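D-ribitol-5-phosphate phosphatase (Bacteroides thetaiotaomicron, PDB 4JB3) removes the phosphate group from D-ribitol 5-phosphate and D-ribitol 1-phosphate, and from the riboflavin precursor 5-amino-6-(5-phospho-D-ribitylamino)uracil. Local coordinates at residues S130-F135 / L159-Q164; T168-E173 / S196-I201. All coordinates share one frame; numbering follows the deposited sequence.

Interaction 1 of 2, residues S130-F135 / L159-Q164; sequences SNTNPF and LYLSYQ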
loop_
_atom_site.group_PDB
_atom_site.type_symbol
_atom_site.label_atom_id
_atom_site.label_comp_id
_atom_site.label_asym_id
_atom_site.label_seq_id
_atom_site.Cartn_x
_atom_site.Cartn_y
_atom_site.Cartn_z
ATOM N N SER A 130 4.619 -0.958 2.180
ATOM C CA SER A 130 3.675 0.135 2.024
ATOM C C SER A 130 3.745 1.200 3.088
ATOM O O SER A 130 3.975 0.915 4.279
ATOM C CB SER A 130 2.247 -0.418 1.960
ATOM O OG SER A 130 1.347 0.589 1.520
ATOM N N ASN A 131 3.529 2.434 2.651
ATOM C CA ASN A 131 3.230 3.521 3.561
ATOM C C ASN A 131 1.792 3.406 4.012
ATOM O O ASN A 131 0.852 3.515 3.208
ATOM C CB ASN A 131 3.408 4.868 2.873
ATOM C CG ASN A 131 4.840 5.174 2.559
ATOM O OD1 ASN A 131 5.753 4.477 3.001
ATOM N ND2 ASN A 131 5.055 6.233 1.788
ATOM N N THR A 132 1.614 3.189 5.304
ATOM C CA THR A 132 0.280 3.005 5.823
ATOM C C THR A 132 0.248 3.316 7.309
ATOM O O THR A 132 1.205 3.865 7.855
ATOM C CB THR A 132 -0.266 1.585 5.463
ATOM O OG1 THR A 132 -1.676 1.521 5.711
ATOM C CG2 THR A 132 0.464 0.493 6.235
ATOM N N ASN A 133 -0.866 2.983 7.954
ATOM C CA ASN A 133 -1.083 3.368 9.330
ATOM C C ASN A 133 -2.074 2.414 9.978
ATOM O O ASN A 133 -2.739 1.648 9.273
ATOM C CB ASN A 133 -1.532 4.835 9.393
ATOM C CG ASN A 133 -2.855 5.068 8.722
ATOM O OD1 ASN A 133 -3.895 4.627 9.211
ATOM N ND2 ASN A 133 -2.828 5.768 7.594
ATOM N N PRO A 134 -2.160 2.431 11.317
ATOM C CA PRO A 134 -3.047 1.499 12.022
ATOM C C PRO A 134 -4.521 1.636 11.676
ATOM O O PRO A 134 -5.252 0.641 11.771
ATOM C CB PRO A 134 -2.823 1.854 13.495
ATOM C CG PRO A 134 -1.447 2.416 13.538
ATOM C CD PRO A 134 -1.286 3.170 12.248
ATOM N N PHE A 135 -4.970 2.828 11.290
ATOM C CA PHE A 135 -6.382 2.974 10.953
ATOM C C PHE A 135 -6.705 2.149 9.719
ATOM O O PHE A 135 -7.681 1.381 9.695
ATOM C CB PHE A 135 -6.741 4.436 10.691
ATOM C CG PHE A 135 -6.585 5.324 11.888
ATOM C CD1 PHE A 135 -7.580 5.393 12.861
ATOM C CD2 PHE A 135 -5.456 6.118 12.029
ATOM C CE1 PHE A 135 -7.437 6.224 13.974
ATOM C CE2 PHE A 135 -5.307 6.960 13.140
ATOM C CZ PHE A 135 -6.299 7.003 14.116
ATOM N N LEU A 159 4.067 -8.700 5.559
ATOM C CA LEU A 159 3.765 -7.284 5.374
ATOM C C LEU A 159 4.865 -6.418 5.987
ATOM O O LEU A 159 5.200 -6.570 7.168
ATOM C CB LEU A 159 2.455 -6.930 6.078
ATOM C CG LEU A 159 1.185 -7.669 5.662
ATOM C CD1 LEU A 159 0.009 -7.237 6.521
ATOM C CD2 LEU A 159 0.887 -7.339 4.248
ATOM N N TYR A 160 5.411 -5.504 5.197
ATOM C CA TYR A 160 6.346 -4.511 5.706
ATOM C C TYR A 160 5.641 -3.163 5.691
ATOM O O TYR A 160 5.398 -2.569 4.634
ATOM C CB TYR A 160 7.633 -4.483 4.870
ATOM C CG TYR A 160 8.400 -5.783 4.951
ATOM C CD1 TYR A 160 9.311 -6.002 5.967
ATOM C CD2 TYR A 160 8.179 -6.816 4.037
ATOM C CE1 TYR A 160 10.009 -7.198 6.059
ATOM C CE2 TYR A 160 8.877 -8.017 4.126
ATOM C CZ TYR A 160 9.787 -8.200 5.133
ATOM O OH TYR A 160 10.479 -9.389 5.227
ATOM N N LEU A 161 5.322 -2.685 6.889
ATOM C CA LEU A 161 4.444 -1.527 7.074
ATOM C C LEU A 161 5.246 -0.362 7.623
ATOM O O LEU A 161 5.919 -0.495 8.652
ATOM C CB LEU A 161 3.321 -1.891 8.060
ATOM C CG LEU A 161 2.529 -3.159 7.710
ATOM C CD1 LEU A 161 1.479 -3.456 8.778
ATOM C CD2 LEU A 161 1.876 -2.995 6.347
ATOM N N SER A 162 5.157 0.783 6.951
ATOM C CA SER A 162 5.944 1.957 7.335
ATOM C C SER A 162 5.858 2.297 8.825
ATOM O O SER A 162 6.873 2.592 9.457
ATOM C CB SER A 162 5.511 3.167 6.503
ATOM O OG SER A 162 4.144 3.462 6.744
ATOM N N TYR A 163 4.653 2.259 9.388
ATOM C CA TYR A 163 4.457 2.733 10.761
ATOM C C TYR A 163 5.093 1.814 11.801
ATOM O O TYR A 163 5.317 2.221 12.948
ATOM C CB TYR A 163 2.976 2.995 11.056
ATOM C CG TYR A 163 2.094 1.776 11.177
ATOM C CD1 TYR A 163 1.891 1.162 12.405
ATOM C CD2 TYR A 163 1.438 1.256 10.066
ATOM C CE1 TYR A 163 1.065 0.050 12.519
ATOM C CE2 TYR A 163 0.595 0.156 10.171
ATOM C CZ TYR A 163 0.419 -0.439 11.396
ATOM O OH TYR A 163 -0.413 -1.539 11.517
ATOM N N GLN A 164 5.402 0.585 11.404
ATOM C CA GLN A 164 6.075 -0.337 12.307
ATOM C C GLN A 164 7.582 -0.296 12.131
ATOM O O GLN A 164 8.323 -0.814 12.963
ATOM C CB GLN A 164 5.572 -1.754 12.068
ATOM C CG GLN A 164 4.124 -1.931 12.432
ATOM C CD GLN A 164 3.710 -3.380 12.392
ATOM O OE1 GLN A 164 4.137 -4.126 11.520
ATOM N NE2 GLN A 164 2.886 -3.791 13.348
#

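Interaction 2 of 2, residues T168-E173 / S196-I201; sequences TKPAPE and SSNIHI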
loop_
_atom_site.group_PDB
_atom_site.type_symbol
_atom_site.label_atom_id
_atom_site.label_comp_id
_atom_site.label_asym_id
_atom_site.label_seq_id
_atom_site.Cartn_x
_atom_site.Cartn_y
_atom_site.Cartn_z
ATOM N N THR A 168 9.049 6.090 5.965
ATOM C CA THR A 168 8.139 5.966 4.829
ATOM C C THR A 168 8.905 5.988 3.515
ATOM O O THR A 168 9.904 6.713 3.391
ATOM C CB THR A 168 7.087 7.097 4.797
ATOM O OG1 THR A 168 7.720 8.349 5.099
ATOM C CG2 THR A 168 6.000 6.832 5.805
ATOM N N LYS A 169 8.438 5.205 2.541
ATOM C CA LYS A 169 8.938 5.305 1.170
ATOM C C LYS A 169 8.760 6.764 0.756
ATOM O O LYS A 169 7.742 7.374 1.088
ATOM C CB LYS A 169 8.126 4.401 0.236
ATOM C CG LYS A 169 8.213 2.906 0.571
ATOM C CD LYS A 169 7.465 2.085 -0.489
ATOM C CE LYS A 169 5.992 2.307 -0.329
ATOM N NZ LYS A 169 5.200 1.552 -1.320
ATOM N N PRO A 170 9.721 7.325 0.009
ATOM C CA PRO A 170 10.828 6.641 -0.666
ATOM C C PRO A 170 12.131 6.588 0.131
ATOM O O PRO A 170 13.187 6.480 -0.486
ATOM C CB PRO A 170 11.015 7.492 -1.924
ATOM C CG PRO A 170 10.754 8.889 -1.423
ATOM C CD PRO A 170 9.646 8.745 -0.391
ATOM N N ALA A 171 12.071 6.644 1.457
ATOM C CA ALA A 171 13.297 6.530 2.249
ATOM C C ALA A 171 13.981 5.197 1.961
ATOM O O ALA A 171 13.336 4.143 2.037
ATOM C CB ALA A 171 12.988 6.645 3.729
ATOM N N PRO A 172 15.282 5.234 1.630
ATOM C CA PRO A 172 15.989 3.987 1.328
ATOM C C PRO A 172 15.944 3.030 2.517
ATOM O O PRO A 172 15.989 1.817 2.313
ATOM C CB PRO A 172 17.430 4.447 1.078
ATOM C CG PRO A 172 17.314 5.876 0.675
ATOM C CD PRO A 172 16.138 6.418 1.442
ATOM N N GLU A 173 15.836 3.565 3.731
ATOM C CA GLU A 173 15.884 2.744 4.938
ATOM C C GLU A 173 14.772 1.689 5.007
ATOM O O GLU A 173 14.990 0.599 5.534
ATOM C CB GLU A 173 15.836 3.630 6.186
ATOM C CG GLU A 173 17.071 4.519 6.383
ATOM C CD GLU A 173 16.890 5.925 5.837
ATOM O OE1 GLU A 173 16.188 6.090 4.820
ATOM O OE2 GLU A 173 17.450 6.870 6.435
ATOM N N SER A 196 6.216 7.310 -8.530
ATOM C CA SER A 196 7.469 7.498 -9.252
ATOM C C SER A 196 8.691 7.520 -8.355
ATOM O O SER A 196 9.676 6.835 -8.639
ATOM C CB SER A 196 7.414 8.775 -10.099
ATOM O OG SER A 196 6.474 8.615 -11.128
ATOM N N SER A 197 8.645 8.308 -7.285
ATOM C CA SER A 197 9.806 8.424 -6.403
ATOM C C SER A 197 10.155 7.067 -5.804
ATOM O O SER A 197 11.332 6.725 -5.672
ATOM C CB SER A 197 9.558 9.445 -5.294
ATOM O OG SER A 197 9.425 10.752 -5.830
ATOM N N ASN A 198 9.140 6.275 -5.466
ATOM C CA ASN A 198 9.381 4.955 -4.899
ATOM C C ASN A 198 10.027 4.037 -5.927
ATOM O O ASN A 198 10.939 3.269 -5.606
ATOM C CB ASN A 198 8.063 4.332 -4.428
ATOM C CG ASN A 198 7.448 5.075 -3.270
ATOM O OD1 ASN A 198 8.096 5.904 -2.626
ATOM N ND2 ASN A 198 6.177 4.782 -2.989
ATOM N N ILE A 199 9.531 4.091 -7.161
ATOM C CA ILE A 199 10.094 3.302 -8.255
ATOM C C ILE A 199 11.569 3.651 -8.476
ATOM O O ILE A 199 12.410 2.765 -8.657
ATOM C CB ILE A 199 9.271 3.501 -9.542
ATOM C CG1 ILE A 199 7.904 2.825 -9.405
ATOM C CG2 ILE A 199 10.021 2.970 -10.763
ATOM C CD1 ILE A 199 7.938 1.291 -9.487
ATOM N N HIS A 200 11.899 4.938 -8.441
ATOM C CA HIS A 200 13.275 5.340 -8.688
ATOM C C HIS A 200 14.249 4.817 -7.639
ATOM O O HIS A 200 15.333 4.345 -7.987
ATOM C CB HIS A 200 13.382 6.852 -8.859
ATOM C CG HIS A 200 12.618 7.365 -10.039
ATOM N ND1 HIS A 200 12.689 6.770 -11.281
ATOM C CD2 HIS A 200 11.775 8.419 -10.167
ATOM C CE1 HIS A 200 11.918 7.436 -12.125
ATOM N NE2 HIS A 200 11.353 8.441 -11.476
ATOM N N ILE A 201 13.876 4.871 -6.361
ATOM C CA ILE A 201 14.755 4.323 -5.342
ATOM C C ILE A 201 14.812 2.796 -5.443
ATOM O O ILE A 201 15.879 2.202 -5.287
ATOM C CB ILE A 201 14.383 4.805 -3.925
ATOM C CG1 ILE A 201 15.359 4.229 -2.900
ATOM C CG2 ILE A 201 12.981 4.414 -3.559
ATOM C CD1 ILE A 201 16.739 4.830 -2.993
#

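Interaction 1 of 2, residues S130-F135 / L159-Q164
Ser-130 and Ser-162 meet where two neighbouring parallel strands run out. Ser-130 N donates to Tyr-160 O (3.0 Å), and Ser-162 N donates to Ser-130 O (2.9 Å). Both polar backbone atoms of Ser-130, N and O, thus bond to the 159-164 segment, one on each flank of Leu-161, the residue it pairs with. The next bond leaves the backbone pattern. Ser-162 OG lies between its own N and carbonyl carbon (chi1 61°), which places the hydroxyl beside Thr-132 N. There it accepts from Thr-132 N at 2.9 Å, in a fairly straight bond of 163°. The same hydroxyl is hydrogen-bonded to Glu-72 O, so this buried oxygen has two polar partners.

The segments join the first and last elements of a beta-alpha-beta unit: strand 125-130, helix 134-140 and strand 158-161. Its strands belong to the parallel sheet of the HAD fold. Ser-130 ends its strand beside the active site, and its OG is hydrogen-bonded to Asp-30, the probable nucleophile. Nearby, Thr-132 CG2 packs on Leu-161 CD2 at 3.8 Å. That methyl also lies in the plane of the Tyr-163 ring, at its edge.

Beyond Thr-132 the contact becomes more open, and Pro-134 and Tyr-163 are both partly exposed. Here no hydrogen bond crosses. The Tyr-163 ring reaches the start of helix 134-140. Pro-134 CD stands over one ring face, 3.7 Å from the centroid and 8° off the normal, a CH-pi contact. Pro-134 CG touches the ring at CE1 (3.6 Å). Asn-133, the N-cap of that helix, lays its CA against Tyr-163 CD2 while its CB points away; its ND2 is hydrogen-bonded to Glu-72.

Interaction 2 of 2, residues T168-E173 / S196-I201
This is a van der Waals contact without a hydrogen bond between its segments. It sits beside the active site, where the loop leading into helix 172-182 meets the first turns of helix 196-204. The closest approach is at Asn-198. Its OD1 lies 3.2 Å from Lys-169 CB and 3.4 Å from Pro-170 CB. The Lys-169 and Asn-198 side chains cross at about a right angle, and Lys-169 CE comes within 3.6 Å of Asn-198 ND2. The lysine is bent at chi3 (-71°). Past this bend its NZ forms salt bridges with Asp-30 and with Asp-193, whose OD2 also accepts a hydrogen bond from Asn-198 ND2. With an alanine in place of Asn-198, Asp-193 would probably lose this amide donor, and a gap is likely to open beside Lys-169 CB and the Pro-170 ring.

The peptide bond before Pro-170 is cis, and the proline CB points toward the helix. Its CG reaches Ser-197 CB at 4.1 Å. Further along, Ile-201 has CG1 anti to the backbone N (chi1 -179°), and its two branches separate. CG2 lies 3.7 Å from Pro-170 O, while CD1 packs on Pro-172 CG at 3.9 Å.

The lysine and the paired Asp-193 and Asp-194 fit the usual HAD active-site motifs, and Asp-194 binds the sodium ion together with Asp-30 and Gly-32. The chemistry is therefore divided: mostly apolar groups make the outer part of the contact, and the polar ends of Lys-169 and Asn-198 share the Asp-193 carboxylate.

From the N terminus, the chain first supplies Asp-30 at the end of strand 26-29. Interaction 1 follows. It closes the loop that runs from strand 125-130 through helix 134-140 back to strand 158-161. Helix 162-165 then leads to residues 168-173, where interaction 2 opens. That contact closes over helix 172-182 and strand 189-192 at helix 196-204. The two loops follow in series and neither nest nor cross. They still touch in space: Asn-131 OD1 lies 2.8 Å from Lys-169 N, a probable hydrogen bond, and Ser-162 CB packs against Thr-168 CG2. Together they join the ends of strands 125-130 and 158-161, the loop before helix 172-182 and helix 196-204 beside the metal site.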